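Local coordinates for high affinity transport system protein p37 (PDB 3EKI) that serves as the extracytoplasmic thiamine-binding lipoprotein of a high-affinity transport system in Mycoplasma hyorhinis, and holds thiamine diphosphate here, at residues 219-223 against 296-302; 244-250 against 287-292; 259-263 against 275-279. All coordinates share one frame; numbering follows the deposited sequence.

Contact 1. Residues 219-223 against 296-302; sequences IWIKG and LGTLDDF
Lys222 reaches from strand 217-223 into the loop 296-302 and illustrates how one buried ammonium can gather a turn of backbone around itself. At the root of the side chain, CB packs on the methyl CD2 of Leu296 at 3.6 Å. CG then stands anti to the backbone N (chi1 173°), and bends at chi2 and chi3 fold the chain over the loop, which brings CD within 4.0 Å of the CA of Gly297. CE lies 3.1 Å from the O of Phe302. Three carbonyls and a water surround NZ, sharing its three N-H groups. NZ donates to Phe302 O at 2.8 Å in an almost straight line with that C=O, and to Leu299 O at 2.8 Å from well above the carbonyl plane. A longer bond of 3.2 Å joins NZ to Leu296 O, whose other face receives the amide N of Leu299. Water 1 accepts from Lys222 NZ at 2.7 Å and can donate to OD1 of Asp300, although it has more acceptors in reach than protons. Three converging carbonyl dipoles should favour the protonated amine. OD2 of Asp300 makes a salt bridge with Lys327, a residue of a calcium site. The contact ties an inner strand of the mixed sheet to the loop leading into strand 304-308; Leu296, Leu299 and Phe302 rest on Leu249 of strand 248-250, and Ile221 packs against helix 225-236.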
loop_
_atom_site.group_PDB
_atom_site.type_symbol
_atom_site.label_atom_id
_atom_site.label_comp_id
_atom_site.label_asym_id
_atom_site.label_seq_id
_atom_site.Cartn_x
_atom_site.Cartn_y
_atom_site.Cartn_z
ATOM N N ILE A 219 -4.434 7.109 -11.320
ATOM C CA ILE A 219 -4.288 8.484 -11.750
ATOM C C ILE A 219 -5.674 9.153 -11.742
ATOM O O ILE A 219 -6.546 8.613 -12.406
ATOM C CB ILE A 219 -3.672 8.590 -13.156
ATOM C CG1 ILE A 219 -2.287 7.931 -13.224
ATOM C CG2 ILE A 219 -3.617 10.030 -13.639
ATOM C CD1 ILE A 219 -1.618 7.869 -14.563
ATOM N N TRP A 220 -5.754 10.242 -11.026
ATOM C CA TRP A 220 -6.913 11.110 -10.942
ATOM C C TRP A 220 -6.749 12.308 -11.867
ATOM O O TRP A 220 -5.647 12.787 -12.080
ATOM C CB TRP A 220 -7.077 11.671 -9.547
ATOM C CG TRP A 220 -7.332 10.738 -8.431
ATOM C CD1 TRP A 220 -6.389 10.136 -7.628
ATOM C CD2 TRP A 220 -8.601 10.265 -7.959
ATOM N NE1 TRP A 220 -6.998 9.337 -6.694
ATOM C CE2 TRP A 220 -8.358 9.397 -6.875
ATOM C CE3 TRP A 220 -9.927 10.504 -8.350
ATOM C CZ2 TRP A 220 -9.369 8.757 -6.171
ATOM C CZ3 TRP A 220 -10.918 9.854 -7.635
ATOM C CH2 TRP A 220 -10.650 8.995 -6.565
ATOM N N ILE A 221 -7.897 12.806 -12.345
ATOM C CA ILE A 221 -8.003 14.079 -13.033
ATOM C C ILE A 221 -9.112 14.906 -12.399
ATOM O O ILE A 221 -10.043 14.354 -11.823
ATOM C CB ILE A 221 -8.202 13.889 -14.540
ATOM C CG1 ILE A 221 -9.472 13.150 -14.920
ATOM C CG2 ILE A 221 -6.950 13.180 -15.112
ATOM C CD1 ILE A 221 -9.755 13.146 -16.418
ATOM N N LYS A 222 -8.919 16.231 -12.501
ATOM C CA LYS A 222 -9.871 17.152 -11.869
ATOM C C LYS A 222 -10.061 18.371 -12.751
ATOM O O LYS A 222 -9.072 18.844 -13.294
ATOM C CB LYS A 222 -9.383 17.592 -10.502
ATOM C CG LYS A 222 -10.202 18.669 -9.839
ATOM C CD LYS A 222 -9.504 19.863 -9.310
ATOM C CE LYS A 222 -8.224 20.340 -9.933
ATOM N NZ LYS A 222 -7.682 21.549 -9.312
ATOM N N GLY A 223 -11.289 18.859 -12.860
ATOM C CA GLY A 223 -11.487 20.155 -13.491
ATOM C C GLY A 223 -12.967 20.437 -13.674
ATOM O O GLY A 223 -13.776 19.589 -13.309
ATOM N N LEU A 296 -5.992 17.570 -4.259
ATOM C CA LEU A 296 -6.027 18.088 -5.639
ATOM C C LEU A 296 -7.052 19.198 -5.849
ATOM O O LEU A 296 -6.772 20.123 -6.615
ATOM C CB LEU A 296 -6.323 16.939 -6.598
ATOM C CG LEU A 296 -6.309 17.279 -8.097
ATOM C CD1 LEU A 296 -4.967 17.857 -8.495
ATOM C CD2 LEU A 296 -6.636 16.025 -8.880
ATOM N N GLY A 297 -8.199 19.062 -5.191
ATOM C CA GLY A 297 -9.274 20.022 -5.368
ATOM C C GLY A 297 -8.964 21.412 -4.885
ATOM O O GLY A 297 -9.680 22.360 -5.258
ATOM N N THR A 298 -7.927 21.585 -4.067
ATOM C CA THR A 298 -7.570 22.867 -3.497
ATOM C C THR A 298 -6.567 23.627 -4.340
ATOM O O THR A 298 -6.244 24.770 -4.029
ATOM C CB THR A 298 -6.988 22.724 -2.065
ATOM O OG1 THR A 298 -5.699 22.093 -2.084
ATOM C CG2 THR A 298 -7.918 21.847 -1.251
ATOM N N LEU A 299 -6.055 23.001 -5.399
ATOM C CA LEU A 299 -4.957 23.612 -6.130
ATOM C C LEU A 299 -5.350 23.963 -7.552
ATOM O O LEU A 299 -5.536 23.052 -8.371
ATOM C CB LEU A 299 -3.785 22.622 -6.157
ATOM C CG LEU A 299 -3.332 22.206 -4.748
ATOM C CD1 LEU A 299 -2.418 20.998 -4.831
ATOM C CD2 LEU A 299 -2.669 23.374 -4.044
ATOM N N ASP A 300 -5.477 25.253 -7.854
ATOM C CA ASP A 300 -6.057 25.586 -9.158
ATOM C C ASP A 300 -5.128 25.306 -10.320
ATOM O O ASP A 300 -5.606 25.197 -11.462
ATOM C CB ASP A 300 -6.519 27.047 -9.101
ATOM C CG ASP A 300 -7.692 27.170 -8.140
ATOM O OD1 ASP A 300 -8.304 26.146 -7.754
ATOM O OD2 ASP A 300 -8.018 28.311 -7.753
ATOM N N ASP A 301 -3.822 25.176 -10.074
ATOM C CA ASP A 301 -2.871 24.990 -11.167
ATOM C C ASP A 301 -2.453 23.533 -11.378
ATOM O O ASP A 301 -1.554 23.232 -12.165
ATOM C CB ASP A 301 -1.624 25.823 -10.888
ATOM C CG ASP A 301 -1.798 27.321 -10.832
ATOM O OD1 ASP A 301 -2.744 27.865 -11.425
ATOM O OD2 ASP A 301 -0.947 27.973 -10.187
ATOM N N PHE A 302 -3.103 22.611 -10.684
ATOM C CA PHE A 302 -2.886 21.186 -10.768
ATOM C C PHE A 302 -4.202 20.453 -11.061
ATOM O O PHE A 302 -5.217 20.732 -10.405
ATOM C CB PHE A 302 -2.223 20.653 -9.480
ATOM C CG PHE A 302 -0.792 21.219 -9.462
ATOM C CD1 PHE A 302 0.233 20.509 -10.033
ATOM C CD2 PHE A 302 -0.562 22.457 -8.904
ATOM C CE1 PHE A 302 1.501 21.049 -10.069
ATOM C CE2 PHE A 302 0.697 23.023 -8.934
ATOM C CZ PHE A 302 1.694 22.306 -9.559
HETATM O O HOH W 1 -9.324 23.515 -8.381
#

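Contact 2. Residues 244-250 against 287-292; sequences RNFGILH and AYKQKS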
loop_
_atom_site.group_PDB
_atom_site.type_symbol
_atom_site.label_atom_id
_atom_site.label_comp_id
_atom_site.label_asym_id
_atom_site.label_seq_id
_atom_site.Cartn_x
_atom_site.Cartn_y
_atom_site.Cartn_z
ATOM N N ARG A 244 0.864 16.880 -19.389
ATOM C CA ARG A 244 1.751 17.240 -18.290
ATOM C C ARG A 244 1.527 18.664 -17.776
ATOM O O ARG A 244 1.544 18.895 -16.567
ATOM C CB ARG A 244 3.214 17.059 -18.706
ATOM C CG ARG A 244 4.212 17.314 -17.588
ATOM C CD ARG A 244 5.201 18.404 -17.969
ATOM N NE ARG A 244 6.123 17.966 -19.013
ATOM C CZ ARG A 244 6.193 18.509 -20.223
ATOM N NH1 ARG A 244 5.393 19.515 -20.549
ATOM N NH2 ARG A 244 7.063 18.045 -21.111
ATOM N N ASN A 245 1.326 19.616 -18.684
ATOM C CA ASN A 245 1.193 21.008 -18.279
ATOM C C ASN A 245 -0.095 21.287 -17.510
ATOM O O ASN A 245 -0.214 22.363 -16.929
ATOM C CB ASN A 245 1.281 21.916 -19.501
ATOM C CG ASN A 245 2.711 21.996 -20.031
ATOM O OD1 ASN A 245 3.670 21.594 -19.386
ATOM N ND2 ASN A 245 2.876 22.521 -21.229
ATOM N N PHE A 246 -1.033 20.343 -17.455
ATOM C CA PHE A 246 -2.201 20.500 -16.586
ATOM C C PHE A 246 -1.800 20.401 -15.118
ATOM O O PHE A 246 -2.562 20.782 -14.228
ATOM C CB PHE A 246 -3.297 19.485 -16.927
ATOM C CG PHE A 246 -4.101 19.917 -18.157
ATOM C CD1 PHE A 246 -5.001 20.962 -18.021
ATOM C CD2 PHE A 246 -3.937 19.276 -19.363
ATOM C CE1 PHE A 246 -5.752 21.354 -19.124
ATOM C CE2 PHE A 246 -4.681 19.660 -20.460
ATOM C CZ PHE A 246 -5.570 20.695 -20.323
ATOM N N GLY A 247 -0.589 19.895 -14.861
ATOM C CA GLY A 247 -0.031 19.905 -13.518
ATOM C C GLY A 247 -0.244 18.579 -12.819
ATOM O O GLY A 247 -1.385 18.167 -12.607
ATOM N N ILE A 248 0.849 17.919 -12.433
ATOM C CA ILE A 248 0.762 16.611 -11.806
ATOM C C ILE A 248 1.211 16.621 -10.349
ATOM O O ILE A 248 2.339 17.008 -10.027
ATOM C CB ILE A 248 1.636 15.627 -12.593
ATOM C CG1 ILE A 248 1.203 15.427 -14.041
ATOM C CG2 ILE A 248 1.709 14.291 -11.860
ATOM C CD1 ILE A 248 2.182 14.652 -14.896
ATOM N N LEU A 249 0.321 16.176 -9.487
ATOM C CA LEU A 249 0.637 15.912 -8.082
ATOM C C LEU A 249 1.096 14.471 -7.918
ATOM O O LEU A 249 0.516 13.568 -8.519
ATOM C CB LEU A 249 -0.571 16.089 -7.198
ATOM C CG LEU A 249 -1.273 17.429 -7.137
ATOM C CD1 LEU A 249 -2.352 17.371 -6.057
ATOM C CD2 LEU A 249 -0.296 18.567 -6.859
ATOM N N HIS A 250 2.119 14.266 -7.093
ATOM C CA HIS A 250 2.722 12.967 -6.925
ATOM C C HIS A 250 3.259 12.807 -5.509
ATOM O O HIS A 250 3.329 13.796 -4.780
ATOM C CB HIS A 250 3.862 12.864 -7.966
ATOM C CG HIS A 250 4.861 13.966 -7.802
ATOM N ND1 HIS A 250 5.906 13.824 -6.904
ATOM C CD2 HIS A 250 5.018 15.210 -8.307
ATOM C CE1 HIS A 250 6.656 14.915 -6.893
ATOM N NE2 HIS A 250 6.136 15.795 -7.750
ATOM N N ALA A 287 5.252 22.173 -13.394
ATOM C CA ALA A 287 4.218 21.218 -13.791
ATOM C C ALA A 287 4.065 20.082 -12.790
ATOM O O ALA A 287 3.287 19.144 -12.987
ATOM C CB ALA A 287 4.548 20.684 -15.174
ATOM N N TYR A 288 4.816 20.105 -11.704
ATOM C CA TYR A 288 4.833 19.038 -10.727
ATOM C C TYR A 288 4.835 19.575 -9.308
ATOM O O TYR A 288 5.462 20.602 -9.042
ATOM C CB TYR A 288 6.106 18.209 -10.889
ATOM C CG TYR A 288 6.198 17.407 -12.148
ATOM C CD1 TYR A 288 6.740 17.914 -13.319
ATOM C CD2 TYR A 288 5.717 16.092 -12.155
ATOM C CE1 TYR A 288 6.809 17.145 -14.471
ATOM C CE2 TYR A 288 5.786 15.333 -13.294
ATOM C CZ TYR A 288 6.330 15.850 -14.444
ATOM O OH TYR A 288 6.363 15.030 -15.547
ATOM N N LYS A 289 4.171 18.865 -8.411
ATOM C CA LYS A 289 4.168 19.215 -6.992
ATOM C C LYS A 289 3.949 17.964 -6.155
ATOM O O LYS A 289 3.178 17.076 -6.531
ATOM C CB LYS A 289 3.096 20.249 -6.685
ATOM C CG LYS A 289 3.169 20.815 -5.275
ATOM C CD LYS A 289 2.030 21.805 -5.056
ATOM C CE LYS A 289 2.390 23.132 -5.734
ATOM N NZ LYS A 289 3.408 23.834 -4.895
ATOM N N GLN A 290 4.649 17.892 -5.027
ATOM C CA GLN A 290 4.513 16.719 -4.157
ATOM C C GLN A 290 3.450 16.975 -3.100
ATOM O O GLN A 290 3.667 17.732 -2.135
ATOM C CB GLN A 290 5.855 16.332 -3.511
ATOM C CG GLN A 290 5.808 15.018 -2.743
ATOM C CD GLN A 290 6.936 14.809 -1.758
ATOM O OE1 GLN A 290 8.094 14.798 -2.151
ATOM N NE2 GLN A 290 6.619 14.657 -0.487
ATOM N N LYS A 291 2.298 16.356 -3.290
ATOM C CA LYS A 291 1.133 16.510 -2.439
ATOM C C LYS A 291 0.230 15.285 -2.573
ATOM O O LYS A 291 0.224 14.646 -3.624
ATOM C CB LYS A 291 0.283 17.730 -2.793
ATOM C CG LYS A 291 0.935 19.084 -2.795
ATOM C CD LYS A 291 0.753 19.847 -1.506
ATOM C CE LYS A 291 -0.689 20.285 -1.297
ATOM N NZ LYS A 291 -0.847 20.870 0.074
ATOM N N SER A 292 -0.548 14.991 -1.539
ATOM C CA SER A 292 -1.520 13.911 -1.585
ATOM C C SER A 292 -2.642 14.223 -2.564
ATOM O O SER A 292 -3.075 15.366 -2.640
ATOM C CB SER A 292 -2.096 13.685 -0.181
ATOM O OG SER A 292 -3.112 12.698 -0.186
#
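Ile248, Leu249 and His250 pair in parallel with Tyr288, Lys289 and Gln290, placing the short strand 288-290 at the edge of the mixed sheet of this periplasmic-binding-protein-like fold. The helix-rich chain between the two strands makes a beta-alpha-beta crossover. Four backbone bonds zip the pair. Ile248 N donates to Ala287 O at 2.8 Å, nearly straight at 174°, and Ile248 O takes the amide of Lys289 at 3.1 Å. Lys289 O, in turn, accepts from His250 N, which lies in its carbonyl plane, and His250 O closes the ladder with Lys291 N at 3.1 Å. CA-H groups add to the load on these acceptors, as where Leu249 CA comes 3.2 Å from Lys289 O. The other edge of strand 248-250 is served by strand 304-308, through backbone bonds from Leu249 to Ile304 and Phe306. Polar side chains are satisfied chiefly next door: Asp280 OD1 forms a salt bridge with Arg244 NE and a hydrogen bond with Tyr288 OH, while Arg244 NH1 donates to Asn245 OD1 and Asn241 OD1. Arg244 CG lies 3.7 Å from Tyr288 OH, and the two side chains slant past each other with guanidinium and ring planes 60° apart. On the same face as Tyr288, His250 CG sits between the backbone N and the carbonyl carbon (chi1 57°), which lays the ring beside Gln290, CE1 3.8 Å from Gln290 CB.

Contact 3. Residues 259-263 against 275-279; sequences FKLEE and TTLNE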
loop_
_atom_site.group_PDB
_atom_site.type_symbol
_atom_site.label_atom_id
_atom_site.label_comp_id
_atom_site.label_asym_id
_atom_site.label_seq_id
_atom_site.Cartn_x
_atom_site.Cartn_y
_atom_site.Cartn_z
ATOM N N PHE A 259 4.076 7.209 -7.291
ATOM C CA PHE A 259 5.113 7.678 -8.216
ATOM C C PHE A 259 5.474 6.667 -9.308
ATOM O O PHE A 259 5.145 6.854 -10.437
ATOM C CB PHE A 259 6.396 8.148 -7.487
ATOM C CG PHE A 259 7.259 9.074 -8.310
ATOM C CD1 PHE A 259 8.094 8.573 -9.248
ATOM C CD2 PHE A 259 7.165 10.421 -8.187
ATOM C CE1 PHE A 259 8.869 9.404 -10.022
ATOM C CE2 PHE A 259 7.906 11.222 -8.926
ATOM C CZ PHE A 259 8.773 10.698 -9.858
ATOM N N LYS A 260 6.144 5.582 -8.980
ATOM C CA LYS A 260 6.712 4.706 -9.984
ATOM C C LYS A 260 5.662 3.951 -10.783
ATOM O O LYS A 260 5.827 3.820 -12.005
ATOM C CB LYS A 260 7.713 3.707 -9.348
ATOM C CG LYS A 260 8.877 4.399 -8.679
ATOM C CD LYS A 260 9.755 3.430 -7.897
ATOM C CE LYS A 260 11.233 3.706 -8.120
ATOM N NZ LYS A 260 11.794 4.572 -7.042
ATOM N N LEU A 261 4.589 3.447 -10.194
ATOM C CA LEU A 261 3.623 2.681 -10.987
ATOM C C LEU A 261 2.930 3.586 -11.998
ATOM O O LEU A 261 2.637 3.137 -13.106
ATOM C CB LEU A 261 2.597 1.983 -10.097
ATOM C CG LEU A 261 3.206 0.838 -9.281
ATOM C CD1 LEU A 261 2.231 0.403 -8.191
ATOM C CD2 LEU A 261 3.555 -0.331 -10.178
ATOM N N GLU A 262 2.649 4.816 -11.595
ATOM C CA GLU A 262 2.011 5.768 -12.513
ATOM C C GLU A 262 2.999 6.214 -13.590
ATOM O O GLU A 262 2.600 6.383 -14.743
ATOM C CB GLU A 262 1.449 6.972 -11.748
ATOM C CG GLU A 262 0.297 6.634 -10.830
ATOM C CD GLU A 262 0.642 6.169 -9.431
ATOM O OE1 GLU A 262 1.838 6.005 -9.117
ATOM O OE2 GLU A 262 -0.328 5.993 -8.654
ATOM N N GLU A 263 4.264 6.435 -13.200
ATOM C CA GLU A 263 5.286 6.747 -14.199
ATOM C C GLU A 263 5.304 5.709 -15.303
ATOM O O GLU A 263 5.359 6.014 -16.503
ATOM C CB GLU A 263 6.667 6.847 -13.541
ATOM C CG GLU A 263 7.848 6.866 -14.519
ATOM C CD GLU A 263 9.128 7.051 -13.746
ATOM O OE1 GLU A 263 9.905 7.975 -14.000
ATOM O OE2 GLU A 263 9.369 6.234 -12.817
ATOM N N THR A 275 11.667 10.348 -20.981
ATOM C CA THR A 275 12.496 9.285 -20.432
ATOM C C THR A 275 12.074 8.810 -19.047
ATOM O O THR A 275 11.664 7.695 -18.764
ATOM C CB THR A 275 13.951 9.803 -20.314
ATOM O OG1 THR A 275 13.922 10.963 -19.451
ATOM C CG2 THR A 275 14.511 10.252 -21.638
ATOM N N THR A 276 12.078 9.805 -18.069
ATOM C CA THR A 276 11.602 9.523 -16.742
ATOM C C THR A 276 10.856 10.753 -16.237
ATOM O O THR A 276 11.115 11.869 -16.704
ATOM C CB THR A 276 12.705 9.227 -15.705
ATOM O OG1 THR A 276 13.514 10.410 -15.577
ATOM C CG2 THR A 276 13.590 8.095 -16.162
ATOM N N LEU A 277 9.977 10.513 -15.265
ATOM C CA LEU A 277 9.314 11.650 -14.645
ATOM C C LEU A 277 10.308 12.579 -13.964
ATOM O O LEU A 277 10.177 13.803 -13.980
ATOM C CB LEU A 277 8.250 11.204 -13.653
ATOM C CG LEU A 277 6.936 10.646 -14.165
ATOM C CD1 LEU A 277 5.924 10.714 -13.028
ATOM C CD2 LEU A 277 6.419 11.376 -15.392
ATOM N N ASN A 278 11.366 12.049 -13.331
ATOM C CA ASN A 278 12.343 12.965 -12.719
ATOM C C ASN A 278 13.032 13.848 -13.748
ATOM O O ASN A 278 13.236 15.047 -13.550
ATOM C CB ASN A 278 13.374 12.124 -11.934
ATOM C CG ASN A 278 12.862 11.840 -10.530
ATOM O OD1 ASN A 278 11.770 12.261 -10.138
ATOM N ND2 ASN A 278 13.653 11.111 -9.748
ATOM N N GLU A 279 13.389 13.260 -14.892
ATOM C CA GLU A 279 14.027 14.074 -15.928
ATOM C C GLU A 279 13.055 15.104 -16.482
ATOM O O GLU A 279 13.459 16.244 -16.657
ATOM C CB GLU A 279 14.572 13.238 -17.078
ATOM C CG GLU A 279 16.075 12.984 -16.988
ATOM C CD GLU A 279 16.633 12.271 -18.205
ATOM O OE1 GLU A 279 17.044 12.952 -19.171
ATOM O OE2 GLU A 279 16.668 11.024 -18.200
HETATM O O HOH W 2 11.750 9.064 -12.382
#
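Phe259 lays its ring against the start of helix 277-283, its CZ 3.9 Å from the CB of Leu277, while the methyl CD1 of Leu277 lies over one ring face toward the rim. With Glu263 one helical turn further on, it forms the side of helix 256-269 that meets this N-terminus, a worked example of a helix start capped by its own threonine and also hydrogen-bonded by an acid of another helix. Thr276 is the N-cap: its OG1 accepts from the amide of Glu279 at 2.9 Å. Leu277 N, the first amide of the helix, is taken by a carboxylate from helix 256-269. Glu263 runs extended beyond CG, which is itself anti to the backbone N (chi1 167°), and this outstretched form carries OE1 to Leu277 N, 2.8 Å away. The bond uses the anti lone pair of OE1, directed away from OE2, and is fairly straight at 160°. Water 2 donates to Glu263 OE1 at 2.7 Å and accepts from Asn278 N, bridging the acid to a second amide of the first turn. A negative charge placed here would probably be favoured by the helix dipole. Nearer the backbone, Glu263 and Leu277 run past each other in opposite directions, with Glu263 CB 3.9 Å from Leu277 CG. Asn278 crosses the Phe259 ring at a slant, amide and ring planes 58° apart, and its OD1 approaches CZ of Phe259 to 3.4 Å.

The three contacts are nested along the chain: contact 3 lies inside the loop closed by contact 2, and contact 2 inside that closed by contact 1. Contacts 1 and 2 have centres about 9 Å apart and serve the same sheet; they meet where Phe302 CD1 packs 3.4 Å from Gly247 C. Contacts 2 and 3, with centres about 12 Å apart, touch through His250 ND1 and Phe259 CD2, at 3.8 Å. Contacts 1 and 3 meet where Ile219 CG1 packs 3.8 Å from Glu262 CG. The side chain of Phe259 lies about 7 Å from the bound thiamine diphosphate, that of Gln290 about 10 Å and that of Trp220 about 12 Å, whereas the side chain of Lys222 is about 8 Å from a calcium ion.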